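Local coordinates for protein methyltransferase (Streptomyces regensis, PDB 5N5D) that binds S-adenosylmethionine and, as an O-methyltransferase of tomaymycin synthesis, probably passes its methyl group to a hydroxyl oxygen of a pathway intermediate, at residues E26-A31 with S75-A80; V168-L173 with G215-T220; R64-G69 with A135-V140. One frame throughout, in Å; residues are numbered along the deposited sequence. Where two conformers were deposited one is given.

Contacts 1 and 3 meet at S-adenosylmethionine from two sides: their centres lie about 17 Å apart, and each gives the cosubstrate's amino nitrogen an acceptor, Ser75 OG in the first and Gly69 O in the other. They also touch directly, since Glu67 OE2 of strand 64-68 sits 2.6 Å from Ser75 OG and Glu67 OE1 the same distance from Ser76 OG, both probable hydrogen bonds. Contact 2 touches neither; its centre is about 21 Å from that of contact 1 and about 19 Å from that of contact 3. It shares the sheet with contact 3, however, because strands 139-142 and 165-169 are neighbours there.

Contact 1. Residues E26-A31 with S75-A80; sequences EALSKA and SSIWLA. With SAM (S-adenosylmethionine), chain H.
Leu28 and Ile77 bring the backbones of the two helical segments closest, with 7.1 Å between their CA atoms. The segments run nearly antiparallel, 150° between their N-to-C directions, and with axes still 10.0 Å apart and no hydrogen bond crossing, the contact is made almost wholly by side chains. Leu28 takes part with both branches. Its CG stands opposite the carbonyl carbon (chi1 -79°), which sends the fork across the Trp78 indole at about a right angle. CD2 sits over the five-membered ring, 3.9 Å from its centroid and 28° off the normal, a CH-pi contact, while also meeting Ile77 CG2 at 3.6 Å. Leu28 CD1 lies nearer the rim, 3.7 Å from Trp78 CZ2. The indole N-H is used elsewhere: NE1 is hydrogen-bonded to Tyr74 OH.

In this Rossmann-like fold, helix 74-80 follows the first strand, and its opening turn receives the amino acid end of S-adenosylmethionine. Ser75 N donates an almost straight bond to the carboxylate OXT at 3.1 Å, a place where the helix end would probably favour negative charge, and Ser75 OG accepts from the ligand N at 2.8 Å. On the flank toward helix 26-31, Ile77 CD1 reaches both Ala27 CB and Ala31 CB, one turn apart and each 4.0 Å away. Leu106 of helix 96-108 packs against Ile77 as well.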
loop_
_atom_site.group_PDB
_atom_site.type_symbol
_atom_site.label_atom_id
_atom_site.label_comp_id
_atom_site.label_asym_id
_atom_site.label_seq_id
_atom_site.Cartn_x
_atom_site.Cartn_y
_atom_site.Cartn_z
ATOM N N GLU A 26 14.741 -15.576 12.969
ATOM C CA GLU A 26 15.726 -16.409 12.285
ATOM C C GLU A 26 15.254 -16.787 10.885
ATOM O O GLU A 26 15.993 -16.641 9.904
ATOM C CB GLU A 26 16.000 -17.663 13.124
ATOM C CG GLU A 26 16.942 -18.692 12.490
ATOM C CD GLU A 26 16.852 -20.070 13.140
ATOM O OE1 GLU A 26 15.797 -20.405 13.722
ATOM O OE2 GLU A 26 17.846 -20.823 13.066
ATOM N N ALA A 27 14.020 -17.283 10.772
ATOM C CA ALA A 27 13.535 -17.755 9.478
ATOM C C ALA A 27 13.584 -16.642 8.436
ATOM O O ALA A 27 14.045 -16.852 7.309
ATOM C CB ALA A 27 12.119 -18.312 9.622
ATOM N N LEU A 28 13.125 -15.443 8.802
ATOM C CA LEU A 28 13.123 -14.332 7.855
ATOM C C LEU A 28 14.535 -13.864 7.536
ATOM O O LEU A 28 14.862 -13.613 6.372
ATOM C CB LEU A 28 12.299 -13.170 8.405
ATOM C CG LEU A 28 10.778 -13.311 8.280
ATOM C CD1 LEU A 28 10.070 -12.251 9.117
ATOM C CD2 LEU A 28 10.347 -13.219 6.820
ATOM N N SER A 29 15.385 -13.718 8.554
ATOM C CA SER A 29 16.743 -13.254 8.298
ATOM C C SER A 29 17.510 -14.245 7.434
ATOM O O SER A 29 18.341 -13.840 6.614
ATOM C CB SER A 29 17.476 -13.001 9.617
ATOM O OG SER A 29 17.564 -14.178 10.388
ATOM N N LYS A 30 17.248 -15.545 7.603
ATOM C CA LYS A 30 17.890 -16.548 6.757
ATOM C C LYS A 30 17.310 -16.524 5.348
ATOM O O LYS A 30 18.060 -16.576 4.364
ATOM C CB LYS A 30 17.734 -17.944 7.368
ATOM C CG LYS A 30 18.494 -18.165 8.675
ATOM C CD LYS A 30 18.273 -19.572 9.260
ATOM C CE LYS A 30 18.956 -20.656 8.434
ATOM N NZ LYS A 30 18.921 -21.983 9.117
ATOM N N ALA A 31 15.983 -16.448 5.234
ATOM C CA ALA A 31 15.347 -16.398 3.919
ATOM C C ALA A 31 15.854 -15.207 3.119
ATOM O O ALA A 31 16.012 -15.289 1.893
ATOM C CB ALA A 31 13.828 -16.332 4.069
ATOM N N SER A 75 9.110 -13.534 0.902
ATOM C CA SER A 75 7.739 -13.042 0.832
ATOM C C SER A 75 6.754 -14.093 1.333
ATOM O O SER A 75 5.741 -13.747 1.957
ATOM C CB SER A 75 7.399 -12.620 -0.604
ATOM O OG SER A 75 7.624 -13.682 -1.515
ATOM N N SER A 76 7.055 -15.377 1.103
ATOM C CA SER A 76 6.152 -16.457 1.491
ATOM C C SER A 76 5.916 -16.470 2.996
ATOM O O SER A 76 4.787 -16.677 3.451
ATOM C CB SER A 76 6.720 -17.799 1.034
ATOM O OG SER A 76 7.264 -17.701 -0.274
ATOM N N ILE A 77 6.971 -16.263 3.785
ATOM C CA ILE A 77 6.813 -16.257 5.239
ATOM C C ILE A 77 5.877 -15.133 5.657
ATOM O O ILE A 77 4.971 -15.326 6.477
ATOM C CB ILE A 77 8.181 -16.132 5.932
ATOM C CG1 ILE A 77 9.014 -17.399 5.712
ATOM C CG2 ILE A 77 8.002 -15.882 7.431
ATOM C CD1 ILE A 77 10.468 -17.235 6.085
ATOM N N TRP A 78 6.091 -13.934 5.108
ATOM C CA TRP A 78 5.241 -12.801 5.460
ATOM C C TRP A 78 3.787 -13.073 5.105
ATOM O O TRP A 78 2.877 -12.739 5.875
ATOM C CB TRP A 78 5.725 -11.534 4.761
ATOM C CG TRP A 78 6.886 -10.868 5.444
ATOM C CD1 TRP A 78 8.158 -10.745 4.976
ATOM C CD2 TRP A 78 6.865 -10.223 6.723
ATOM N NE1 TRP A 78 8.934 -10.052 5.878
ATOM C CE2 TRP A 78 8.163 -9.726 6.964
ATOM C CE3 TRP A 78 5.876 -10.020 7.690
ATOM C CZ2 TRP A 78 8.494 -9.035 8.132
ATOM C CZ3 TRP A 78 6.208 -9.335 8.845
ATOM C CH2 TRP A 78 7.505 -8.850 9.055
ATOM N N LEU A 79 3.543 -13.667 3.938
ATOM C CA LEU A 79 2.169 -13.948 3.536
ATOM C C LEU A 79 1.553 -15.036 4.405
ATOM O O LEU A 79 0.411 -14.906 4.860
ATOM C CB LEU A 79 2.127 -14.355 2.065
ATOM C CG LEU A 79 2.373 -13.225 1.066
ATOM C CD1 LEU A 79 2.563 -13.814 -0.315
ATOM C CD2 LEU A 79 1.232 -12.222 1.070
ATOM N N ALA A 80 2.290 -16.125 4.643
ATOM C CA ALA A 80 1.745 -17.220 5.437
ATOM C C ALA A 80 1.454 -16.779 6.862
ATOM O O ALA A 80 0.500 -17.263 7.478
ATOM C CB ALA A 80 2.708 -18.408 5.433
HETATM N N SAM H . 8.581 -13.483 -4.140
HETATM C CA SAM H . 9.983 -13.694 -3.726
HETATM C C SAM H . 10.311 -12.820 -2.472
HETATM O O SAM H . 9.897 -11.639 -2.486
HETATM O OXT SAM H . 10.961 -13.352 -1.547
HETATM C CB SAM H . 10.955 -13.348 -4.880
HETATM C CG SAM H . 10.529 -13.993 -6.194
HETATM S SD SAM H . 11.831 -13.680 -7.409
HETATM C CE SAM H . 11.549 -11.987 -7.767
HETATM C "C5'" SAM H . 11.144 -14.410 -8.935
HETATM C "C4'" SAM H . 11.052 -15.921 -8.875
HETATM O "O4'" SAM H . 10.200 -16.421 -9.929
HETATM C "C3'" SAM H . 12.395 -16.650 -9.008
HETATM O "O3'" SAM H . 12.589 -17.496 -7.879
HETATM C "C2'" SAM H . 12.264 -17.412 -10.337
HETATM O "O2'" SAM H . 12.940 -18.664 -10.328
HETATM C "C1'" SAM H . 10.758 -17.623 -10.409
HETATM N N9 SAM H . 10.236 -17.865 -11.748
HETATM C C8 SAM H . 10.629 -17.270 -12.917
HETATM N N7 SAM H . 9.935 -17.640 -13.966
HETATM C C5 SAM H . 9.017 -18.544 -13.450
HETATM C C6 SAM H . 7.975 -19.280 -14.042
HETATM N N6 SAM H . 7.675 -19.225 -15.346
HETATM N N1 SAM H . 7.234 -20.079 -13.241
HETATM C C2 SAM H . 7.527 -20.132 -11.938
HETATM N N3 SAM H . 8.487 -19.485 -11.268
HETATM C C4 SAM H . 9.198 -18.698 -12.086
#

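Contact 2. Residues V168-L173 with G215-T220; sequences VDNVVL and GYDGFT
Val172, Asp217 and Thr220 have the largest areas buried in this contact, each meeting a different part of the opposing segment. Val172 spreads its two methyls. With CG1 trans to the backbone N (chi1 164°), that methyl stands over one face of the Tyr216 ring, 3.5 Å from CZ, and the two side chains cross at about a right angle. Its CG2 rests on the backbone, 3.5 Å from Gly218 N. A beta carbon on residue 218 would lie only 2.6 Å from Val172 CG2, so the absence of a side chain at Gly218 leaves room for this methyl. Cutting Val172 back to an alanine would probably leave the Tyr216 ring face without its methyl partner and open a gap beside Gly218.

Asp217 turns its carboxylate back over the bend at 170-172. OD1 accepts a weak bond from Val172 N at 3.4 Å and a water-donated one at 3.0 Å from water 2, which itself accepts from Leu173 N. OD2 faces Asn170 ND2, amide and carboxylate planes 22° apart, but that bond is implausibly short and Asp217 has two conformers, so its detail is doubtful. Next to these, Val171 N donates to Gly218 O at 3.1 Å, approaching from above the carbonyl plane.

Thr220 closes the other end as an antiparallel hydrogen-bonded pair with Val168: Val168 N to Thr220 O and Thr220 N to Val168 O are both 2.9 Å. Its OG1, bonded to Ser207 OG, also touches both methyls of Val171. Phe17 of the second subunit packs on Val171 and Val172, while helix 185-198 packs on Val168, Val171 and Thr220; strand 217-224 is the antiparallel seventh strand of the methyltransferase sheet, inserted between 165-169 and 203-211.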
loop_
_atom_site.group_PDB
_atom_site.type_symbol
_atom_site.label_atom_id
_atom_site.label_comp_id
_atom_site.label_asym_id
_atom_site.label_seq_id
_atom_site.Cartn_x
_atom_site.Cartn_y
_atom_site.Cartn_z
ATOM N N VAL A 168 0.983 -7.032 -7.965
ATOM C CA VAL A 168 1.984 -7.393 -8.962
ATOM C C VAL A 168 3.228 -6.564 -8.676
ATOM O O VAL A 168 3.165 -5.329 -8.675
ATOM C CB VAL A 168 1.481 -7.157 -10.394
ATOM C CG1 VAL A 168 2.561 -7.553 -11.405
ATOM C CG2 VAL A 168 0.187 -7.916 -10.628
ATOM N N ASP A 169 4.345 -7.238 -8.415
ATOM C CA ASP A 169 5.595 -6.560 -8.102
ATOM C C ASP A 169 6.378 -6.218 -9.369
ATOM O O ASP A 169 6.203 -6.827 -10.431
ATOM C CB ASP A 169 6.464 -7.417 -7.177
ATOM C CG ASP A 169 7.418 -6.585 -6.322
ATOM O OD1 ASP A 169 7.315 -5.338 -6.347
ATOM O OD2 ASP A 169 8.268 -7.177 -5.611
ATOM N N ASN A 170 7.238 -5.206 -9.230
ATOM C CA ASN A 170 8.289 -4.873 -10.199
ATOM C C ASN A 170 7.721 -4.430 -11.550
ATOM O O ASN A 170 8.145 -4.894 -12.611
ATOM C CB ASN A 170 9.249 -6.054 -10.362
ATOM C CG ASN A 170 9.834 -6.519 -9.032
ATOM O OD1 ASN A 170 9.796 -7.706 -8.704
ATOM N ND2 ASN A 170 10.367 -5.577 -8.254
ATOM N N VAL A 171 6.790 -3.473 -11.511
ATOM C CA VAL A 171 6.072 -3.040 -12.706
ATOM C C VAL A 171 6.673 -1.778 -13.331
ATOM O O VAL A 171 6.100 -1.248 -14.284
ATOM C CB VAL A 171 4.576 -2.820 -12.414
ATOM C CG1 VAL A 171 3.911 -4.113 -11.984
ATOM C CG2 VAL A 171 4.371 -1.712 -11.375
ATOM N N VAL A 172 7.806 -1.286 -12.837
ATOM C CA VAL A 172 8.337 -0.002 -13.291
ATOM C C VAL A 172 9.436 -0.177 -14.333
ATOM O O VAL A 172 9.519 0.602 -15.283
ATOM C CB VAL A 172 8.826 0.823 -12.078
ATOM C CG1 VAL A 172 9.733 1.975 -12.508
ATOM C CG2 VAL A 172 7.626 1.370 -11.317
ATOM N N LEU A 173 10.282 -1.194 -14.177
ATOM C CA LEU A 173 11.294 -1.529 -15.179
ATOM C C LEU A 173 12.153 -0.316 -15.537
ATOM O O LEU A 173 12.436 -0.046 -16.710
ATOM C CB LEU A 173 10.641 -2.124 -16.428
ATOM C CG LEU A 173 9.984 -3.489 -16.210
ATOM C CD1 LEU A 173 8.601 -3.507 -16.803
ATOM C CD2 LEU A 173 10.836 -4.578 -16.832
ATOM N N GLY A 215 16.149 -0.214 -4.534
ATOM C CA GLY A 215 16.276 0.755 -5.598
ATOM C C GLY A 215 14.911 1.237 -6.058
ATOM O O GLY A 215 13.896 1.066 -5.383
ATOM N N TYR A 216 14.904 1.843 -7.243
ATOM C CA TYR A 216 13.694 2.410 -7.829
ATOM C C TYR A 216 12.894 1.326 -8.540
ATOM O O TYR A 216 13.413 0.655 -9.441
ATOM C CB TYR A 216 14.089 3.523 -8.799
ATOM C CG TYR A 216 13.005 4.038 -9.719
ATOM C CD1 TYR A 216 11.813 4.544 -9.221
ATOM C CD2 TYR A 216 13.207 4.074 -11.093
ATOM C CE1 TYR A 216 10.836 5.041 -10.072
ATOM C CE2 TYR A 216 12.241 4.570 -11.943
ATOM C CZ TYR A 216 11.061 5.051 -11.428
ATOM O OH TYR A 216 10.097 5.551 -12.281
ATOM N N ASP A 217 11.636 1.159 -8.132
ATOM C CA ASP A 217 10.735 0.218 -8.787
ATOM C C ASP A 217 9.299 0.592 -8.403
ATOM O O ASP A 217 9.022 1.753 -8.093
ATOM C CB ASP A 217 11.134 -1.218 -8.388
ATOM C CG ASP A 217 10.696 -2.253 -9.399
ATOM O OD1 ASP A 217 9.956 -1.899 -10.342
ATOM O OD2 ASP A 217 11.099 -3.424 -9.245
ATOM N N GLY A 218 8.399 -0.386 -8.427
ATOM C CA GLY A 218 7.017 -0.102 -8.066
ATOM C C GLY A 218 6.166 -1.350 -8.125
ATOM O O GLY A 218 6.598 -2.409 -8.591
ATOM N N PHE A 219 4.928 -1.204 -7.649
ATOM C CA PHE A 219 3.983 -2.305 -7.627
ATOM C C PHE A 219 2.612 -1.818 -8.061
ATOM O O PHE A 219 2.312 -0.621 -8.025
ATOM C CB PHE A 219 3.893 -2.932 -6.232
ATOM C CG PHE A 219 3.297 -2.017 -5.186
ATOM C CD1 PHE A 219 4.083 -1.102 -4.507
ATOM C CD2 PHE A 219 1.954 -2.101 -4.861
ATOM C CE1 PHE A 219 3.538 -0.276 -3.527
ATOM C CE2 PHE A 219 1.398 -1.279 -3.892
ATOM C CZ PHE A 219 2.191 -0.367 -3.219
ATOM N N THR A 220 1.785 -2.773 -8.478
ATOM C CA THR A 220 0.384 -2.537 -8.789
ATOM C C THR A 220 -0.476 -3.254 -7.765
ATOM O O THR A 220 -0.221 -4.415 -7.435
ATOM C CB THR A 220 0.034 -3.037 -10.191
ATOM O OG1 THR A 220 0.871 -2.386 -11.140
ATOM C CG2 THR A 220 -1.435 -2.760 -10.524
HETATM O O HOH W 1 8.914 -3.324 -6.564
HETATM O O HOH W 2 10.752 -3.577 -12.670
#

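Contact 3. Residues R64-G69 with A135-V140; sequences RILEIG and APFDMV. With SAM (S-adenosylmethionine), chain H.
Phe137 leans its ring against Leu66 and the backbone leading up to it, and tracing it outward gives the course of the contact. CB lies 3.9 Å from Arg64 O. CG, held trans to its own carbonyl carbon (chi1 -67°), leads into a ring with Leu66 CB over the centre of one face: a CH-pi contact 3.5 Å from the centroid and only 5° off the normal. On one side CD1 comes to 3.4 Å from Ile65 C, and CE1 to 3.6 Å from Ile65 O. CD2, CE2 and CZ lie under Leu66 CB, with the leucine methyls a little farther off, CD2 by the ring's CD2 and CE2 and CD1 by CZ. Arg64 C and Ile65 N lie at the ring's edge, in its plane.

The two strands joined here are the central parallel pair of the 3-2-1-4-5-7-6 sheet that marks class I methyltransferases, strand 64-68 being the first and 139-142 the fourth. Leu66 N donates to Met139 O at 2.9 Å, and Leu66 and Val140 then set their side chains side by side, pointing the same way. One residue before Met139, Asp138 bonds to Arg64 twice. Its N donates to Arg64 O at 2.8 Å, and its OD2 accepts from Arg64 N at 3.2 Å on the anti side, 30° out of the carboxylate plane, and also accepts a hydrogen bond from Arg63 N. At the far end the first strand runs into the glycine-rich turn characteristic of the family, where Gly69 O accepts a hydrogen bond from the amino N of S-adenosylmethionine at 2.8 Å.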
loop_
_atom_site.group_PDB
_atom_site.type_symbol
_atom_site.label_atom_id
_atom_site.label_comp_id
_atom_site.label_asym_id
_atom_site.label_seq_id
_atom_site.Cartn_x
_atom_site.Cartn_y
_atom_site.Cartn_z
ATOM N N ARG A 64 -7.088 -17.681 1.906
ATOM C CA ARG A 64 -6.351 -18.407 0.885
ATOM C C ARG A 64 -5.563 -17.401 0.064
ATOM O O ARG A 64 -6.134 -16.436 -0.453
ATOM C CB ARG A 64 -7.279 -19.209 -0.027
ATOM C CG ARG A 64 -8.058 -20.316 0.674
ATOM C CD ARG A 64 -8.673 -21.265 -0.347
ATOM N NE ARG A 64 -9.727 -22.099 0.223
ATOM C CZ ARG A 64 -9.512 -23.186 0.957
ATOM N NH1 ARG A 64 -8.275 -23.580 1.231
ATOM N NH2 ARG A 64 -10.541 -23.880 1.427
ATOM N N ILE A 65 -4.263 -17.629 -0.055
ATOM C CA ILE A 65 -3.371 -16.732 -0.777
ATOM C C ILE A 65 -2.624 -17.529 -1.835
ATOM O O ILE A 65 -2.163 -18.645 -1.571
ATOM C CB ILE A 65 -2.377 -16.038 0.175
ATOM C CG1 ILE A 65 -3.134 -15.252 1.251
ATOM C CG2 ILE A 65 -1.434 -15.133 -0.609
ATOM C CD1 ILE A 65 -2.239 -14.642 2.315
ATOM N N LEU A 66 -2.494 -16.950 -3.029
ATOM C CA LEU A 66 -1.717 -17.529 -4.118
ATOM C C LEU A 66 -0.497 -16.657 -4.369
ATOM O O LEU A 66 -0.626 -15.437 -4.505
ATOM C CB LEU A 66 -2.562 -17.635 -5.389
ATOM C CG LEU A 66 -1.837 -18.027 -6.678
ATOM C CD1 LEU A 66 -1.231 -19.429 -6.572
ATOM C CD2 LEU A 66 -2.783 -17.930 -7.857
ATOM N N GLU A 67 0.680 -17.277 -4.419
ATOM C CA GLU A 67 1.925 -16.584 -4.715
ATOM C C GLU A 67 2.578 -17.216 -5.930
ATOM O O GLU A 67 2.762 -18.437 -5.978
ATOM C CB GLU A 67 2.883 -16.639 -3.521
ATOM C CG GLU A 67 4.267 -16.069 -3.792
ATOM C CD GLU A 67 5.143 -16.100 -2.558
ATOM O OE1 GLU A 67 5.460 -17.212 -2.083
ATOM O OE2 GLU A 67 5.488 -15.011 -2.058
ATOM N N ILE A 68 2.938 -16.385 -6.900
ATOM C CA ILE A 68 3.618 -16.825 -8.110
ATOM C C ILE A 68 5.047 -16.308 -8.011
ATOM O O ILE A 68 5.295 -15.112 -8.196
ATOM C CB ILE A 68 2.912 -16.324 -9.374
ATOM C CG1 ILE A 68 1.445 -16.756 -9.352
ATOM C CG2 ILE A 68 3.612 -16.860 -10.615
ATOM C CD1 ILE A 68 0.588 -16.126 -10.420
ATOM N N GLY A 69 5.981 -17.201 -7.680
ATOM C CA GLY A 69 7.377 -16.832 -7.516
ATOM C C GLY A 69 7.884 -16.921 -6.088
ATOM O O GLY A 69 8.118 -15.893 -5.453
ATOM N N ALA A 135 -8.874 -22.927 -4.981
ATOM C CA ALA A 135 -9.602 -21.721 -5.332
ATOM C C ALA A 135 -10.940 -21.701 -4.591
ATOM O O ALA A 135 -11.478 -22.756 -4.244
ATOM C CB ALA A 135 -9.842 -21.659 -6.836
ATOM N N PRO A 136 -11.509 -20.510 -4.341
ATOM C CA PRO A 136 -11.017 -19.183 -4.722
ATOM C C PRO A 136 -10.027 -18.586 -3.734
ATOM O O PRO A 136 -10.148 -18.779 -2.521
ATOM C CB PRO A 136 -12.294 -18.348 -4.753
ATOM C CG PRO A 136 -13.123 -18.943 -3.665
ATOM C CD PRO A 136 -12.816 -20.423 -3.667
ATOM N N PHE A 137 -9.061 -17.851 -4.267
ATOM C CA PHE A 137 -8.095 -17.124 -3.464
ATOM C C PHE A 137 -8.637 -15.746 -3.103
ATOM O O PHE A 137 -9.369 -15.122 -3.876
ATOM C CB PHE A 137 -6.776 -16.989 -4.223
ATOM C CG PHE A 137 -6.075 -18.296 -4.437
ATOM C CD1 PHE A 137 -5.365 -18.880 -3.401
ATOM C CD2 PHE A 137 -6.132 -18.944 -5.658
ATOM C CE1 PHE A 137 -4.722 -20.084 -3.572
ATOM C CE2 PHE A 137 -5.487 -20.156 -5.842
ATOM C CZ PHE A 137 -4.781 -20.731 -4.791
ATOM N N ASP A 138 -8.283 -15.290 -1.903
ATOM C CA ASP A 138 -8.590 -13.945 -1.432
ATOM C C ASP A 138 -7.515 -12.935 -1.797
ATOM O O ASP A 138 -7.782 -11.730 -1.784
ATOM C CB ASP A 138 -8.756 -13.953 0.094
ATOM C CG ASP A 138 -9.829 -14.910 0.552
ATOM O OD1 ASP A 138 -10.957 -14.834 0.026
ATOM O OD2 ASP A 138 -9.550 -15.756 1.424
ATOM N N MET A 139 -6.310 -13.401 -2.103
ATOM C CA MET A 139 -5.200 -12.526 -2.435
ATOM C C MET A 139 -4.259 -13.285 -3.351
ATOM O O MET A 139 -4.052 -14.490 -3.180
ATOM C CB MET A 139 -4.461 -12.053 -1.178
ATOM C CG MET A 139 -3.256 -11.178 -1.455
ATOM S SD MET A 139 -2.654 -10.433 0.074
ATOM C CE MET A 139 -1.203 -9.568 -0.511
ATOM N N VAL A 140 -3.701 -12.574 -4.326
ATOM C CA VAL A 140 -2.715 -13.125 -5.248
ATOM C C VAL A 140 -1.520 -12.183 -5.284
ATOM O O VAL A 140 -1.688 -10.978 -5.488
ATOM C CB VAL A 140 -3.283 -13.300 -6.667
ATOM C CG1 VAL A 140 -2.261 -13.962 -7.563
ATOM C CG2 VAL A 140 -4.568 -14.098 -6.630
HETATM N N SAM H . 8.581 -13.483 -4.140
HETATM C CA SAM H . 9.983 -13.694 -3.726
HETATM C C SAM H . 10.311 -12.820 -2.472
HETATM O O SAM H . 9.897 -11.639 -2.486
HETATM O OXT SAM H . 10.961 -13.352 -1.547
HETATM C CB SAM H . 10.955 -13.348 -4.880
HETATM C CG SAM H . 10.529 -13.993 -6.194
HETATM S SD SAM H . 11.831 -13.680 -7.409
HETATM C CE SAM H . 11.549 -11.987 -7.767
HETATM C "C5'" SAM H . 11.144 -14.410 -8.935
HETATM C "C4'" SAM H . 11.052 -15.921 -8.875
HETATM O "O4'" SAM H . 10.200 -16.421 -9.929
HETATM C "C3'" SAM H . 12.395 -16.650 -9.008
HETATM O "O3'" SAM H . 12.589 -17.496 -7.879
HETATM C "C2'" SAM H . 12.264 -17.412 -10.337
HETATM O "O2'" SAM H . 12.940 -18.664 -10.328
HETATM C "C1'" SAM H . 10.758 -17.623 -10.409
HETATM N N9 SAM H . 10.236 -17.865 -11.748
HETATM C C8 SAM H . 10.629 -17.270 -12.917
HETATM N N7 SAM H . 9.935 -17.640 -13.966
HETATM C C5 SAM H . 9.017 -18.544 -13.450
HETATM C C6 SAM H . 7.975 -19.280 -14.042
HETATM N N6 SAM H . 7.675 -19.225 -15.346
HETATM N N1 SAM H . 7.234 -20.079 -13.241
HETATM C C2 SAM H . 7.527 -20.132 -11.938
HETATM N N3 SAM H . 8.487 -19.485 -11.268
HETATM C C4 SAM H . 9.198 -18.698 -12.086
#